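PDB 2PFY: putative exported protein from Bordetella pertussis Tohama I, which binds pyroglutamic acid in the periplasm as the extracytoplasmic solute receptor of a TRAP-type transport system, probably to hand it to a membrane permease. Local coordinates for residues L76-A86 with D291-R300; L107-S118 with Q208-F218. One frame throughout, in Å; residues are numbered along the deposited sequence.

Contact 1 of 2, residues L76-A86 with D291-R300; sequences LFEIDSVPFLA and DGQQLLDAYR
The backbones of L76-A86 and helical segment D291-R300 are 6.5 Å apart between L76 CA and G292 CA and draw apart to 10.0 Å between L85 CA and R300 CA. At the close end L76 CD2 rests 3.7 Å from G292 N, the helix backbone being accessible where the residue has no side chain, while CD1 meets the methylene of D291. The carboxylate of D291 is engaged elsewhere, in a salt bridge with R106 of helix 89-108. In the middle, branched aliphatic side chains meet: I79 has two branches to offer, CG2 for L295 CD1 (4.0 Å) and CD1 for L296 CD1 (3.9 Å), one isoleucine thus serving two consecutive leucines. The short 3-10 segment and the loop behind it lead from strand 62-66 to helix 89-108, and the C-terminal helix of this DctP-family receptor lies along them. Across the wider gap reaches Y299. With CG anti to the backbone N (chi1 170°), its side chain and that of L85 run past one another in opposite senses. L85 O lies at the ring edge, near its plane, and accepts from OH of Y299 at 2.7 Å. A long aromatic with a polar end suits this place, since it gives a buried loop carbonyl a donor while CE2 packs on L85 CD1. That same methyl lies over one face of the R300 guanidinium, 3.4 Å from NH2.

Contact 2 of 2, residues L107-S118 with Q208-F218; sequences LDKQGIVLVYGS and QSFVIANKRAF
G111 O is gripped by K215 N at 2.9 Å and by a water that donates to it. G111, whose positive phi suits a glycine, closes a Schellman motif, with I112 N bonded to L107 O and G111 N to D108 O. K215 is long enough to reach back from helix 215-220 to D108, where NZ meets OD1 at 2.6 Å in a salt bridge, from above the carboxylate plane. Strands 112-118 and 208-214 pair antiparallel, filled largely by small or beta-branched residues. V113 and A213 exchange two bonds; after L114 a classic beta bulge shifts the register by one, V115 and Y116 both facing V211, whose O takes V115 N at 2.8 Å and, weakly, Y116 N. V211 CB makes a CH-pi contact over one face of the Y116 ring, and CG2 packs over the same face, 3.4 Å from CZ. On the other face of the sheet I212 CG2 lies over the centre of the F210 ring, and L107 CD1 touches both. S118 and S209 exchange two backbone bonds; the S209 side chain, its OG bonded to E64, lies about 8 Å from the bound pyroglutamic acid. Strand 112-119 is an edge strand of the five-stranded mixed sheet, with 208-214 between it and 62-66; helix 89-108 packs on the L114 side, and helices 15-30 and 223-257 on the Y116 side.

Both segments of contact 2 fall between the two segments of contact 1: 76-86 comes first, then 107-118, 208-218 and finally 291-300. Their centres lie 20 Å apart, each about 15 Å from the centre of the chain. Helix 89-108 joins them, touching L76, I79, L295 and Y299 and ending in segment 107-118. They also meet directly: D80 OD2 probably hydrogen-bonds to Q208 N at 2.7 Å, and the F77 ring packs against F210 and L107. The C-terminal helix is thereby tied, through the 76-86 loop, to the five-stranded sheet, whose strand 208-214 begins next to P207 of the pyroglutamic acid pocket.

Contact 1 of 2, residues L76-A86 with D291-R300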
# COMPACT_ATOMS: atom_id res chain seq x y z
N LEU A 76 8.37 11.92 0.48
CA LEU A 76 8.61 11.05 1.63
C LEU A 76 7.55 9.93 1.70
O LEU A 76 7.78 8.91 2.36
CB LEU A 76 8.61 11.84 2.94
CG LEU A 76 9.60 13.02 3.06
CD1 LEU A 76 9.46 13.78 4.42
CD2 LEU A 76 11.04 12.56 2.83
N PHE A 77 6.41 10.14 1.05
CA PHE A 77 5.28 9.18 1.13
C PHE A 77 5.43 7.99 0.15
O PHE A 77 4.62 7.04 0.16
CB PHE A 77 3.93 9.91 0.94
CG PHE A 77 3.50 10.75 2.14
CD1 PHE A 77 2.62 10.24 3.07
CD2 PHE A 77 4.00 12.05 2.34
CE1 PHE A 77 2.22 10.98 4.19
CE2 PHE A 77 3.61 12.80 3.47
CZ PHE A 77 2.71 12.27 4.39
N GLU A 78 6.45 8.03 -0.70
CA GLU A 78 6.69 6.91 -1.63
C GLU A 78 8.06 6.23 -1.51
O GLU A 78 8.46 5.46 -2.41
CB GLU A 78 6.41 7.33 -3.08
CG GLU A 78 7.42 8.35 -3.60
CD GLU A 78 7.12 8.86 -5.00
OE1 GLU A 78 5.94 8.89 -5.42
OE2 GLU A 78 8.10 9.25 -5.66
N ILE A 79 8.78 6.48 -0.42
CA ILE A 79 10.04 5.77 -0.22
C ILE A 79 9.83 4.24 -0.10
O ILE A 79 10.74 3.47 -0.39
CB ILE A 79 10.90 6.35 0.99
CG1 ILE A 79 12.34 5.83 0.98
CG2 ILE A 79 10.29 6.03 2.35
CD1 ILE A 79 13.15 6.16 -0.27
N ASP A 80 8.64 3.83 0.32
CA ASP A 80 8.31 2.41 0.46
C ASP A 80 8.10 1.70 -0.88
O ASP A 80 7.88 0.47 -0.92
CB ASP A 80 7.07 2.24 1.39
CG ASP A 80 5.76 2.73 0.75
OD1 ASP A 80 5.77 3.14 -0.43
OD2 ASP A 80 4.72 2.73 1.43
N SER A 81 8.18 2.46 -1.97
CA SER A 81 7.98 1.91 -3.31
C SER A 81 9.24 1.92 -4.20
O SER A 81 9.15 1.63 -5.39
CB SER A 81 6.81 2.60 -4.01
OG SER A 81 5.60 2.44 -3.26
N VAL A 82 10.39 2.28 -3.63
CA VAL A 82 11.66 2.23 -4.38
C VAL A 82 12.11 0.76 -4.51
O VAL A 82 12.34 0.11 -3.50
CB VAL A 82 12.78 3.04 -3.69
CG1 VAL A 82 14.15 2.79 -4.42
CG2 VAL A 82 12.43 4.54 -3.60
N PRO A 83 12.20 0.24 -5.75
CA PRO A 83 12.55 -1.18 -5.90
C PRO A 83 13.85 -1.58 -5.23
O PRO A 83 14.87 -0.87 -5.33
CB PRO A 83 12.57 -1.40 -7.42
CG PRO A 83 11.61 -0.33 -7.97
CD PRO A 83 11.89 0.87 -7.05
N PHE A 84 13.78 -2.67 -4.48
CA PHE A 84 14.91 -3.32 -3.84
C PHE A 84 15.65 -2.52 -2.75
O PHE A 84 16.69 -2.96 -2.23
CB PHE A 84 15.84 -3.92 -4.90
CG PHE A 84 15.14 -4.93 -5.72
CD1 PHE A 84 14.82 -6.16 -5.18
CD2 PHE A 84 14.68 -4.62 -6.99
CE1 PHE A 84 14.11 -7.11 -5.92
CE2 PHE A 84 13.97 -5.56 -7.74
CZ PHE A 84 13.69 -6.81 -7.21
N LEU A 85 15.12 -1.36 -2.38
CA LEU A 85 15.64 -0.64 -1.23
C LEU A 85 15.35 -1.37 0.08
O LEU A 85 16.20 -1.45 0.99
CB LEU A 85 15.06 0.78 -1.21
CG LEU A 85 15.42 1.67 0.00
CD1 LEU A 85 16.89 2.08 0.04
CD2 LEU A 85 14.56 2.90 0.02
N ALA A 86 14.15 -1.93 0.21
CA ALA A 86 13.76 -2.62 1.44
C ALA A 86 12.77 -3.75 1.08
O ALA A 86 11.56 -3.60 1.22
CB ALA A 86 13.13 -1.65 2.42
N ASP A 291 15.18 16.33 4.58
CA ASP A 291 14.30 15.41 5.30
C ASP A 291 14.45 14.01 4.71
O ASP A 291 14.61 13.04 5.44
CB ASP A 291 12.85 15.91 5.27
CG ASP A 291 12.68 17.29 5.95
OD1 ASP A 291 11.68 17.50 6.66
OD2 ASP A 291 13.53 18.18 5.73
N GLY A 292 14.43 13.92 3.39
CA GLY A 292 14.77 12.69 2.67
C GLY A 292 16.07 12.06 3.15
O GLY A 292 16.09 10.90 3.57
N GLN A 293 17.16 12.84 3.09
CA GLN A 293 18.47 12.35 3.53
C GLN A 293 18.49 11.88 4.99
O GLN A 293 19.11 10.86 5.29
CB GLN A 293 19.59 13.36 3.26
CG GLN A 293 20.04 13.45 1.80
CD GLN A 293 20.68 12.16 1.25
OE1 GLN A 293 21.22 11.34 2.00
NE2 GLN A 293 20.61 11.99 -0.06
N GLN A 294 17.82 12.60 5.89
CA GLN A 294 17.77 12.13 7.28
C GLN A 294 16.95 10.84 7.45
O GLN A 294 17.21 10.06 8.38
CB GLN A 294 17.41 13.22 8.33
CG GLN A 294 16.30 14.21 8.00
CD GLN A 294 16.15 15.32 9.08
OE1 GLN A 294 15.78 15.05 10.23
NE2 GLN A 294 16.43 16.57 8.69
N LEU A 295 15.99 10.62 6.55
CA LEU A 295 15.21 9.37 6.54
C LEU A 295 16.12 8.21 6.10
O LEU A 295 16.25 7.20 6.81
CB LEU A 295 13.97 9.51 5.64
CG LEU A 295 12.88 8.43 5.56
CD1 LEU A 295 11.74 8.89 4.66
CD2 LEU A 295 13.43 7.10 5.07
N LEU A 296 16.75 8.36 4.95
CA LEU A 296 17.69 7.37 4.42
C LEU A 296 18.85 7.06 5.38
O LEU A 296 19.17 5.89 5.60
CB LEU A 296 18.20 7.79 3.05
CG LEU A 296 17.81 7.06 1.77
CD1 LEU A 296 16.41 6.40 1.81
CD2 LEU A 296 17.97 7.96 0.55
N ASP A 297 19.45 8.10 5.97
CA ASP A 297 20.45 7.91 7.04
C ASP A 297 19.92 7.09 8.20
O ASP A 297 20.57 6.13 8.64
CB ASP A 297 20.97 9.27 7.57
CG ASP A 297 21.74 10.06 6.51
OD1 ASP A 297 22.28 9.44 5.57
OD2 ASP A 297 21.79 11.32 6.63
N ALA A 298 18.73 7.46 8.70
CA ALA A 298 18.08 6.71 9.78
C ALA A 298 17.85 5.24 9.41
O ALA A 298 18.09 4.35 10.24
CB ALA A 298 16.77 7.38 10.18
N TYR A 299 17.37 4.99 8.19
CA TYR A 299 17.15 3.63 7.69
C TYR A 299 18.46 2.85 7.62
O TYR A 299 18.57 1.75 8.18
CB TYR A 299 16.49 3.64 6.31
CG TYR A 299 16.44 2.29 5.61
CD1 TYR A 299 15.88 1.17 6.24
CD2 TYR A 299 16.94 2.13 4.31
CE1 TYR A 299 15.83 -0.08 5.59
CE2 TYR A 299 16.88 0.89 3.65
CZ TYR A 299 16.33 -0.20 4.29
OH TYR A 299 16.29 -1.41 3.65
N ARG A 300 19.44 3.43 6.93
CA ARG A 300 20.71 2.73 6.67
C ARG A 300 21.64 2.70 7.89
O ARG A 300 22.69 2.05 7.86
CB ARG A 300 21.38 3.24 5.38
CG ARG A 300 20.85 2.53 4.12
CD ARG A 300 21.23 3.23 2.81
NE ARG A 300 20.80 2.61 1.53
CZ ARG A 300 20.45 1.33 1.31
NH1 ARG A 300 20.42 0.40 2.26
NH2 ARG A 300 20.12 0.98 0.07

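Contact 2 of 2, residues L107-S118 with Q208-F218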
# COMPACT_ATOMS: atom_id res chain seq x y z
N LEU A 107 1.78 15.14 7.79
CA LEU A 107 0.32 15.08 7.83
C LEU A 107 -0.30 16.07 8.83
O LEU A 107 -1.33 16.67 8.56
CB LEU A 107 -0.15 13.65 8.15
CG LEU A 107 0.05 12.60 7.04
CD1 LEU A 107 -0.23 11.25 7.66
CD2 LEU A 107 -0.82 12.83 5.79
N ASP A 108 0.33 16.21 9.99
CA ASP A 108 -0.17 17.13 11.01
C ASP A 108 -0.28 18.57 10.45
O ASP A 108 -1.27 19.26 10.69
CB ASP A 108 0.72 17.07 12.26
CG ASP A 108 0.33 18.07 13.32
OD1 ASP A 108 -0.66 17.83 14.03
OD2 ASP A 108 1.02 19.10 13.46
N LYS A 109 0.71 18.99 9.67
CA LYS A 109 0.71 20.30 9.02
C LYS A 109 -0.47 20.44 8.05
O LYS A 109 -0.86 21.54 7.69
CB LYS A 109 2.04 20.56 8.30
CG LYS A 109 3.20 20.89 9.22
CD LYS A 109 4.55 20.50 8.59
CE LYS A 109 5.57 20.00 9.66
NZ LYS A 109 6.49 18.88 9.18
N GLN A 110 -1.06 19.32 7.66
CA GLN A 110 -2.18 19.34 6.74
C GLN A 110 -3.53 19.13 7.42
O GLN A 110 -4.54 18.92 6.73
CB GLN A 110 -2.00 18.27 5.65
CG GLN A 110 -0.86 18.53 4.72
CD GLN A 110 -1.21 18.15 3.31
OE1 GLN A 110 -2.12 18.74 2.69
NE2 GLN A 110 -0.50 17.17 2.78
N GLY A 111 -3.56 19.14 8.75
CA GLY A 111 -4.82 18.90 9.46
C GLY A 111 -5.22 17.41 9.48
O GLY A 111 -6.41 17.07 9.55
N ILE A 112 -4.21 16.54 9.42
CA ILE A 112 -4.42 15.07 9.45
C ILE A 112 -3.61 14.36 10.54
O ILE A 112 -2.45 14.66 10.71
CB ILE A 112 -4.05 14.45 8.08
CG1 ILE A 112 -4.96 15.00 6.99
CG2 ILE A 112 -4.10 12.89 8.15
CD1 ILE A 112 -4.43 14.74 5.58
N VAL A 113 -4.22 13.39 11.22
CA VAL A 113 -3.55 12.58 12.24
C VAL A 113 -3.27 11.18 11.67
O VAL A 113 -4.19 10.51 11.19
CB VAL A 113 -4.44 12.43 13.53
CG1 VAL A 113 -3.80 11.51 14.54
CG2 VAL A 113 -4.74 13.80 14.14
N LEU A 114 -2.01 10.76 11.73
CA LEU A 114 -1.60 9.40 11.39
C LEU A 114 -1.96 8.51 12.57
O LEU A 114 -1.43 8.67 13.66
CB LEU A 114 -0.10 9.37 11.06
CG LEU A 114 0.78 8.11 10.84
CD1 LEU A 114 0.05 6.82 10.49
CD2 LEU A 114 1.87 8.43 9.80
N VAL A 115 -2.91 7.61 12.36
CA VAL A 115 -3.36 6.73 13.42
C VAL A 115 -2.50 5.45 13.44
O VAL A 115 -1.86 5.14 14.46
CB VAL A 115 -4.87 6.41 13.29
CG1 VAL A 115 -5.31 5.40 14.35
CG2 VAL A 115 -5.72 7.73 13.33
N TYR A 116 -2.47 4.70 12.34
CA TYR A 116 -1.59 3.53 12.29
C TYR A 116 -1.26 3.15 10.85
O TYR A 116 -1.94 3.61 9.93
CB TYR A 116 -2.18 2.34 13.08
CG TYR A 116 -3.29 1.57 12.35
CD1 TYR A 116 -2.98 0.55 11.41
CD2 TYR A 116 -4.64 1.85 12.60
CE1 TYR A 116 -4.02 -0.15 10.72
CE2 TYR A 116 -5.69 1.14 11.95
CZ TYR A 116 -5.34 0.15 11.01
OH TYR A 116 -6.34 -0.53 10.37
N GLY A 117 -0.21 2.33 10.68
CA GLY A 117 0.21 1.75 9.40
C GLY A 117 0.15 0.23 9.41
O GLY A 117 0.13 -0.41 10.47
N SER A 118 0.08 -0.37 8.22
CA SER A 118 0.27 -1.81 8.08
C SER A 118 0.76 -2.05 6.68
O SER A 118 0.46 -1.27 5.78
CB SER A 118 -1.03 -2.60 8.31
OG SER A 118 -1.39 -2.57 9.67
N GLN A 208 3.36 0.45 2.10
CA GLN A 208 2.57 0.55 3.32
C GLN A 208 1.20 1.10 3.03
O GLN A 208 0.99 1.83 2.06
CB GLN A 208 3.23 1.47 4.33
CG GLN A 208 4.66 1.09 4.70
CD GLN A 208 4.78 -0.29 5.32
OE1 GLN A 208 3.94 -0.72 6.09
NE2 GLN A 208 5.85 -0.98 5.00
N SER A 209 0.26 0.76 3.90
CA SER A 209 -1.05 1.37 3.89
C SER A 209 -1.20 2.09 5.24
O SER A 209 -0.64 1.64 6.25
CB SER A 209 -2.04 0.23 3.70
OG SER A 209 -3.13 0.34 4.55
N PHE A 210 -1.88 3.21 5.30
CA PHE A 210 -2.15 3.80 6.63
C PHE A 210 -3.56 4.29 6.86
O PHE A 210 -4.35 4.43 5.92
CB PHE A 210 -1.07 4.85 7.11
CG PHE A 210 -0.93 6.11 6.26
CD1 PHE A 210 0.15 6.98 6.50
CD2 PHE A 210 -1.81 6.41 5.19
CE1 PHE A 210 0.35 8.16 5.72
CE2 PHE A 210 -1.62 7.57 4.41
CZ PHE A 210 -0.52 8.45 4.67
N VAL A 211 -3.87 4.53 8.14
CA VAL A 211 -5.16 4.98 8.57
C VAL A 211 -4.94 6.38 9.13
O VAL A 211 -4.12 6.58 10.02
CB VAL A 211 -5.80 4.03 9.59
CG1 VAL A 211 -7.05 4.68 10.29
CG2 VAL A 211 -6.20 2.72 8.89
N ILE A 212 -5.63 7.34 8.54
CA ILE A 212 -5.36 8.75 8.82
C ILE A 212 -6.71 9.38 9.23
O ILE A 212 -7.74 9.05 8.66
CB ILE A 212 -4.72 9.50 7.59
CG1 ILE A 212 -5.52 9.25 6.29
CG2 ILE A 212 -3.24 9.08 7.37
CD1 ILE A 212 -5.16 10.15 5.10
N ALA A 213 -6.69 10.29 10.22
CA ALA A 213 -7.92 10.91 10.71
C ALA A 213 -7.95 12.43 10.52
O ALA A 213 -6.90 13.08 10.46
CB ALA A 213 -8.20 10.52 12.20
N ASN A 214 -9.14 12.98 10.38
CA ASN A 214 -9.33 14.46 10.33
C ASN A 214 -8.93 14.99 11.71
O ASN A 214 -9.51 14.58 12.70
CB ASN A 214 -10.78 14.79 10.01
CG ASN A 214 -11.04 16.30 9.95
OD1 ASN A 214 -11.29 16.96 10.97
ND2 ASN A 214 -10.99 16.86 8.74
N LYS A 215 -7.93 15.88 11.75
CA LYS A 215 -7.39 16.39 13.03
C LYS A 215 -8.44 17.10 13.89
O LYS A 215 -8.56 16.81 15.06
CB LYS A 215 -6.15 17.27 12.81
CG LYS A 215 -5.40 17.62 14.09
CD LYS A 215 -4.22 18.51 13.73
CE LYS A 215 -3.47 18.99 14.93
NZ LYS A 215 -2.31 19.80 14.44
N ARG A 216 -9.24 17.98 13.28
CA ARG A 216 -10.33 18.67 13.98
C ARG A 216 -11.36 17.71 14.60
O ARG A 216 -11.72 17.84 15.77
CB ARG A 216 -11.01 19.71 13.07
CG ARG A 216 -12.25 20.36 13.69
CD ARG A 216 -12.46 21.84 13.29
NE ARG A 216 -11.29 22.42 12.60
CZ ARG A 216 -10.52 23.40 13.07
NH1 ARG A 216 -10.78 23.97 14.26
NH2 ARG A 216 -9.50 23.83 12.34
N ALA A 217 -11.78 16.72 13.82
CA ALA A 217 -12.68 15.70 14.32
C ALA A 217 -12.02 14.95 15.48
O ALA A 217 -12.66 14.73 16.53
CB ALA A 217 -13.07 14.73 13.19
N PHE A 218 -10.76 14.54 15.29
CA PHE A 218 -10.01 13.80 16.33
C PHE A 218 -9.90 14.65 17.60
O PHE A 218 -10.19 14.17 18.71
CB PHE A 218 -8.60 13.44 15.82
CG PHE A 218 -7.77 12.61 16.79
CD1 PHE A 218 -7.94 11.22 16.88
CD2 PHE A 218 -6.79 13.21 17.56
CE1 PHE A 218 -7.16 10.46 17.77
CE2 PHE A 218 -6.02 12.48 18.46
CZ PHE A 218 -6.19 11.10 18.57
O HOH W 1 -8.46 19.03 10.40